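Side-chain contacts in putative phosphohydrolase (PDB 3M1T), which is of unproven function but, as an all-helical HDOD-family protein, may be a phosphohydrolase or act in signal transduction: residues C117-L120 with A121-G125; S33-K36 with A37-K41. One frame throughout, in Å; residues are numbered along the deposited sequence. Where two conformers were deposited one is given.

Interaction 1: C117-L120 with A121-G125; sequences CQEL and AKRLG
A121 opens the second segment by donating its N-H to C117 O, 2.9 Å away, while its methyl sits over the carbonyl oxygens of C117 and Q118 and also touches A131 of helix 128-137. K122 comes next, its N bonded to Q118 O. Its CG, anti to the carbonyl carbon (chi1 -81°), starts an extended chain that runs past Q118 O and crosses the E119 side chain at about a right angle. One water joins the two ends, donating a hydrogen bond to E119 OE1 (2.6 Å) and accepting one from K122 NZ (3.1 Å). With R123 the last stretch of helix 103-124 carries a textbook i to i+4 salt bridge: R123 NE meets E119 OE2 at 2.8 Å, through the anti lone pair of that oxygen. The carboxylate lies at the guanidinium edge, the two planes 55° apart. A bend at chi2 (58°) turns the E119 carboxylate forward along the helix, towards R123. E119 OE1 has a stronger partner in K259, and R123 NH1 binds the carbonyls of D252 and G254, so the pair ties helix 103-124 to the 252-259 region. L124 N closes on L120 O (2.9 Å), with L124 CG 3.3 Å from L120 O.

Interaction 2: S33-K36 with A37-K41; sequences STVK and AVSEK
T34 O receives V38 N at 3.1 Å, the first i to i+4 bond of helix 35-43, and the same i to i+4 pattern continues from S39 N to V35 O and from E40 N to K36 O (2.7 Å). S33 and T34 are still extended. T34 is the N-cap: its OG1, set between the backbone N and the carbonyl carbon (chi1 63°), accepts from A37 N at 3.0 Å and also lies against the A37 methyl. A threonine N-cap of this kind occupies one of the backbone N-H groups of the first turn, which lack carbonyl partners within the helix. One turn on, S39 OG donates to V35 O at 2.7 Å, from above the carbonyl plane, while S39 N comes from the opposite face, so that two donors grip one oxygen. An alanine here, without OG, would probably leave V35 O with the S39 backbone N-H as its one donor from this segment, and one face of that carbonyl without its hydroxyl. K36 and E40 run alongside each other in the same direction; E40 OE2 rests 3.2 Å from K36 CE, but K36 NZ is 4.5 Å from E40 OE2, too far for a salt bridge. V38, by contrast, is buried against V27 and V28 of helix 19-29 and M79.

From the N terminus, interaction 2 comes first, at the start of helix 35-43, where the chain turns in after helix 19-29. Its local bonds are made within a single turn or so, and it is complete before interaction 1 begins at the far end of helix 103-124. The two therefore stand in series, neither nesting nor crossing, and no long loop is closed by either. The centres of interactions 1 and 2 lie about 27 Å apart and their nearest atoms about 16 Å apart, so they do not touch. Interaction 2 sets a helix start against helices 19-29, 70-77 and 79-94; interaction 1 sets the end of a different helix against helices 128-137, 213-227 and 256-263.

Interaction 1: C117-L120 with A121-G125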
ATOM      1  N   CYS A 117      -7.346   0.227   5.515  1.00 11.20           N
ATOM      2  CA  CYS A 117      -8.064   0.666   4.324  1.00 10.87           C
ATOM      3  C   CYS A 117      -9.192  -0.316   3.903  1.00 10.77           C
ATOM      4  O   CYS A 117     -10.266   0.069   3.484  1.00 10.62           O
ATOM      5  CB  CYS A 117      -7.085   0.784   3.152  1.00 11.67           C
ATOM      6  SG  CYS A 117      -6.004   2.207   3.210  1.00 14.77           S
ATOM      7  N   GLN A 118      -8.899  -1.601   3.956  0.50 11.20           N
ATOM      8  CA  GLN A 118      -9.867  -2.620   3.619  0.50 12.17           C
ATOM      9  C   GLN A 118     -11.156  -2.508   4.446  0.50 12.43           C
ATOM     10  O   GLN A 118     -12.263  -2.697   3.927  0.50 13.03           O
ATOM     11  CB  GLN A 118      -9.220  -3.996   3.808  0.50 12.75           C
ATOM     12  CG  GLN A 118      -9.977  -5.133   3.191  0.50 14.93           C
ATOM     13  CD  GLN A 118      -9.191  -6.438   3.231  0.50 18.12           C
ATOM     14  OE1 GLN A 118      -8.760  -6.885   4.299  0.50 17.63           O
ATOM     15  NE2 GLN A 118      -9.002  -7.059   2.056  0.50 16.68           N
ATOM     16  N   GLU A 119     -11.000  -2.241   5.744  1.00 11.89           N
ATOM     17  CA  GLU A 119     -12.119  -2.042   6.646  1.00 12.00           C
ATOM     18  C   GLU A 119     -12.883  -0.759   6.290  1.00 11.80           C
ATOM     19  O   GLU A 119     -14.107  -0.734   6.288  1.00 12.41           O
ATOM     20  CB  GLU A 119     -11.614  -1.931   8.086  1.00 11.36           C
ATOM     21  CG  GLU A 119     -12.707  -1.657   9.113  1.00 10.90           C
ATOM     22  CD  GLU A 119     -13.816  -2.707   9.155  1.00 15.37           C
ATOM     23  OE1 GLU A 119     -13.538  -3.900   8.842  1.00 15.31           O
ATOM     24  OE2 GLU A 119     -14.940  -2.336   9.565  1.00 13.12           O
ATOM     25  N   LEU A 120     -12.146   0.306   6.000  1.00 11.57           N
ATOM     26  CA  LEU A 120     -12.809   1.549   5.578  1.00 11.37           C
ATOM     27  C   LEU A 120     -13.645   1.326   4.315  1.00 10.89           C
ATOM     28  O   LEU A 120     -14.755   1.838   4.202  1.00 11.38           O
ATOM     29  CB  LEU A 120     -11.791   2.675   5.346  1.00 10.92           C
ATOM     30  CG  LEU A 120     -10.893   3.029   6.515  1.00 10.18           C
ATOM     31  CD1 LEU A 120      -9.903   4.149   6.182  1.00 10.50           C
ATOM     32  CD2 LEU A 120     -11.694   3.377   7.786  1.00 11.46           C
ATOM     33  N   ALA A 121     -13.087   0.585   3.347  1.00 10.24           N
ATOM     34  CA  ALA A 121     -13.797   0.281   2.101  1.00 10.94           C
ATOM     35  C   ALA A 121     -15.097  -0.485   2.330  1.00 12.35           C
ATOM     36  O   ALA A 121     -16.131  -0.251   1.683  1.00 13.89           O
ATOM     37  CB  ALA A 121     -12.880  -0.546   1.155  1.00 10.71           C
ATOM     38  N   LYS A 122     -15.033  -1.439   3.245  1.00 13.68           N
ATOM     39  CA  LYS A 122     -16.222  -2.196   3.618  1.00 15.12           C
ATOM     40  C   LYS A 122     -17.313  -1.265   4.077  1.00 15.41           C
ATOM     41  O   LYS A 122     -18.484  -1.415   3.684  1.00 15.72           O
ATOM     42  CB  LYS A 122     -15.887  -3.184   4.711  1.00 15.97           C
ATOM     43  CG  LYS A 122     -15.249  -4.447   4.166  1.00 21.32           C
ATOM     44  CD  LYS A 122     -14.793  -5.386   5.260  1.00 26.39           C
ATOM     45  CE  LYS A 122     -13.737  -6.367   4.724  1.00 28.26           C
ATOM     46  NZ  LYS A 122     -13.559  -7.493   5.686  1.00 30.40           N
ATOM     47  N   ARG A 123     -16.931  -0.294   4.912  1.00 14.58           N
ATOM     48  CA  ARG A 123     -17.860   0.709   5.416  1.00 14.31           C
ATOM     49  C   ARG A 123     -18.377   1.696   4.378  1.00 15.20           C
ATOM     50  O   ARG A 123     -19.533   2.130   4.453  1.00 16.04           O
ATOM     51  CB  ARG A 123     -17.221   1.454   6.598  1.00 13.43           C
ATOM     52  CG  ARG A 123     -17.117   0.560   7.861  1.00 13.23           C
ATOM     53  CD  ARG A 123     -16.127   1.060   8.914  1.00 12.75           C
ATOM     54  NE  ARG A 123     -16.184   0.139  10.034  1.00 12.51           N
ATOM     55  CZ  ARG A 123     -16.992   0.215  11.084  1.00 12.32           C
ATOM     56  NH1 ARG A 123     -17.805   1.251  11.249  1.00 11.19           N
ATOM     57  NH2 ARG A 123     -16.987  -0.765  11.986  1.00 14.58           N
ATOM     58  N   LEU A 124     -17.520   2.061   3.433  1.00 15.68           N
ATOM     59  CA  LEU A 124     -17.887   2.976   2.369  1.00 15.94           C
ATOM     60  C   LEU A 124     -18.621   2.266   1.221  1.00 17.37           C
ATOM     61  O   LEU A 124     -19.171   2.921   0.347  1.00 18.82           O
ATOM     62  CB  LEU A 124     -16.622   3.649   1.803  1.00 16.11           C
ATOM     63  CG  LEU A 124     -15.864   4.558   2.770  1.00 16.05           C
ATOM     64  CD1 LEU A 124     -14.449   4.867   2.297  1.00 16.45           C
ATOM     65  CD2 LEU A 124     -16.656   5.884   3.073  1.00 15.77           C
ATOM     66  N   GLY A 125     -18.656   0.944   1.227  1.00 18.00           N
ATOM     67  CA  GLY A 125     -19.276   0.196   0.151  1.00 19.17           C
ATOM     68  C   GLY A 125     -18.436   0.098  -1.124  1.00 19.03           C
ATOM     69  O   GLY A 125     -18.971  -0.166  -2.191  1.00 20.95           O
TER
HETATM   70  O   HOH W   1     -12.023  -5.556   7.618  1.00 20.40           O

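Interaction 2: S33-K36 with A37-K41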
ATOM      1  N   SER A  33      -9.659 -13.797 -15.158  1.00 25.14           N
ATOM      2  CA  SER A  33      -8.780 -14.980 -15.122  1.00 23.93           C
ATOM      3  C   SER A  33      -9.406 -16.088 -14.310  1.00 24.01           C
ATOM      4  O   SER A  33      -9.992 -15.828 -13.260  1.00 24.74           O
ATOM      5  CB  SER A  33      -7.417 -14.659 -14.488  1.00 22.12           C
ATOM      6  OG  SER A  33      -6.732 -13.671 -15.225  1.00 21.74           O
ATOM      7  N   THR A  34      -9.247 -17.310 -14.802  1.00 23.62           N
ATOM      8  CA  THR A  34      -9.765 -18.511 -14.149  1.00 24.43           C
ATOM      9  C   THR A  34      -8.906 -18.934 -12.970  1.00 24.46           C
ATOM     10  O   THR A  34      -7.743 -18.513 -12.846  1.00 22.67           O
ATOM     11  CB  THR A  34      -9.841 -19.693 -15.094  1.00 24.78           C
ATOM     12  OG1 THR A  34      -8.530 -20.052 -15.564  1.00 26.51           O
ATOM     13  CG2 THR A  34     -10.779 -19.390 -16.292  1.00 25.42           C
ATOM     14  N   VAL A  35      -9.486 -19.752 -12.101  1.00 24.70           N
ATOM     15  CA  VAL A  35      -8.742 -20.336 -10.977  1.00 25.46           C
ATOM     16  C   VAL A  35      -7.552 -21.159 -11.480  1.00 25.27           C
ATOM     17  O   VAL A  35      -6.456 -21.084 -10.915  1.00 24.66           O
ATOM     18  CB  VAL A  35      -9.666 -21.185 -10.097  1.00 25.66           C
ATOM     19  CG1 VAL A  35      -8.868 -22.022  -9.079  1.00 26.83           C
ATOM     20  CG2 VAL A  35     -10.654 -20.267  -9.388  1.00 25.21           C
ATOM     21  N   LYS A  36      -7.784 -21.932 -12.538  1.00 24.84           N
ATOM     22  CA  LYS A  36      -6.731 -22.697 -13.213  1.00 24.56           C
ATOM     23  C   LYS A  36      -5.582 -21.790 -13.661  1.00 23.04           C
ATOM     24  O   LYS A  36      -4.414 -22.101 -13.440  1.00 22.81           O
ATOM     25  CB  LYS A  36      -7.310 -23.403 -14.443  1.00 25.40           C
ATOM     26  CG  LYS A  36      -6.416 -24.416 -15.081  1.00 27.29           C
ATOM     27  CD  LYS A  36      -7.192 -25.277 -16.080  1.00 30.17           C
ATOM     28  CE  LYS A  36      -6.319 -26.369 -16.678  1.00 32.56           C
ATOM     29  NZ  LYS A  36      -7.147 -27.432 -17.387  1.00 35.73           N
ATOM     30  N   ALA A  37      -5.923 -20.674 -14.298  1.00 21.39           N
ATOM     31  CA  ALA A  37      -4.918 -19.796 -14.857  1.00 19.91           C
ATOM     32  C   ALA A  37      -4.033 -19.242 -13.753  1.00 18.56           C
ATOM     33  O   ALA A  37      -2.795 -19.190 -13.894  1.00 18.39           O
ATOM     34  CB  ALA A  37      -5.550 -18.677 -15.610  1.00 19.92           C
ATOM     35  N   VAL A  38      -4.665 -18.798 -12.674  1.00 16.27           N
ATOM     36  CA  VAL A  38      -3.925 -18.216 -11.538  1.00 16.22           C
ATOM     37  C   VAL A  38      -3.061 -19.286 -10.856  1.00 15.94           C
ATOM     38  O   VAL A  38      -1.857 -19.064 -10.593  1.00 15.42           O
ATOM     39  CB  VAL A  38      -4.860 -17.567 -10.491  1.00 16.56           C
ATOM     40  CG1 VAL A  38      -4.064 -17.209  -9.246  1.00 15.43           C
ATOM     41  CG2 VAL A  38      -5.551 -16.297 -11.071  1.00 16.83           C
ATOM     42  N   SER A  39      -3.674 -20.459 -10.599  1.00 16.29           N
ATOM     43  CA  SER A  39      -2.957 -21.578  -9.951  1.00 16.89           C
ATOM     44  C   SER A  39      -1.796 -22.078 -10.791  1.00 16.29           C
ATOM     45  O   SER A  39      -0.683 -22.251 -10.260  1.00 16.48           O
ATOM     46  CB  SER A  39      -3.911 -22.729  -9.634  1.00 17.71           C
ATOM     47  OG  SER A  39      -5.004 -22.201  -8.892  1.00 20.95           O
ATOM     48  N   GLU A  40      -2.030 -22.270 -12.085  1.00 15.71           N
ATOM     49  CA  GLU A  40      -0.951 -22.723 -12.945  1.00 15.19           C
ATOM     50  C   GLU A  40       0.201 -21.706 -12.956  1.00 14.42           C
ATOM     51  O   GLU A  40       1.355 -22.111 -12.840  1.00 13.10           O
ATOM     52  CB  GLU A  40      -1.436 -23.037 -14.351  1.00 16.80           C
ATOM     53  CG  GLU A  40      -2.258 -24.311 -14.349  1.00 19.08           C
ATOM     54  CD  GLU A  40      -2.701 -24.772 -15.718  1.00 24.06           C
ATOM     55  OE1 GLU A  40      -2.514 -24.035 -16.725  1.00 23.82           O
ATOM     56  OE2 GLU A  40      -3.255 -25.901 -15.763  1.00 27.31           O
ATOM     57  N   LYS A  41      -0.109 -20.417 -13.072  1.00 13.00           N
ATOM     58  CA  LYS A  41       0.971 -19.422 -13.184  1.00 13.37           C
ATOM     59  C   LYS A  41       1.824 -19.449 -11.906  1.00 13.21           C
ATOM     60  O   LYS A  41       3.049 -19.422 -11.968  1.00 13.30           O
ATOM     61  CB  LYS A  41       0.375 -18.044 -13.442  1.00 13.62           C
ATOM     62  CG  LYS A  41       1.382 -17.009 -13.907  1.00 14.00           C
ATOM     63  CD  LYS A  41       1.880 -17.311 -15.289  1.00 13.53           C
ATOM     64  CE  LYS A  41       2.821 -16.242 -15.845  1.00 15.76           C
ATOM     65  NZ  LYS A  41       3.224 -16.433 -17.283  1.00 14.82           N
TER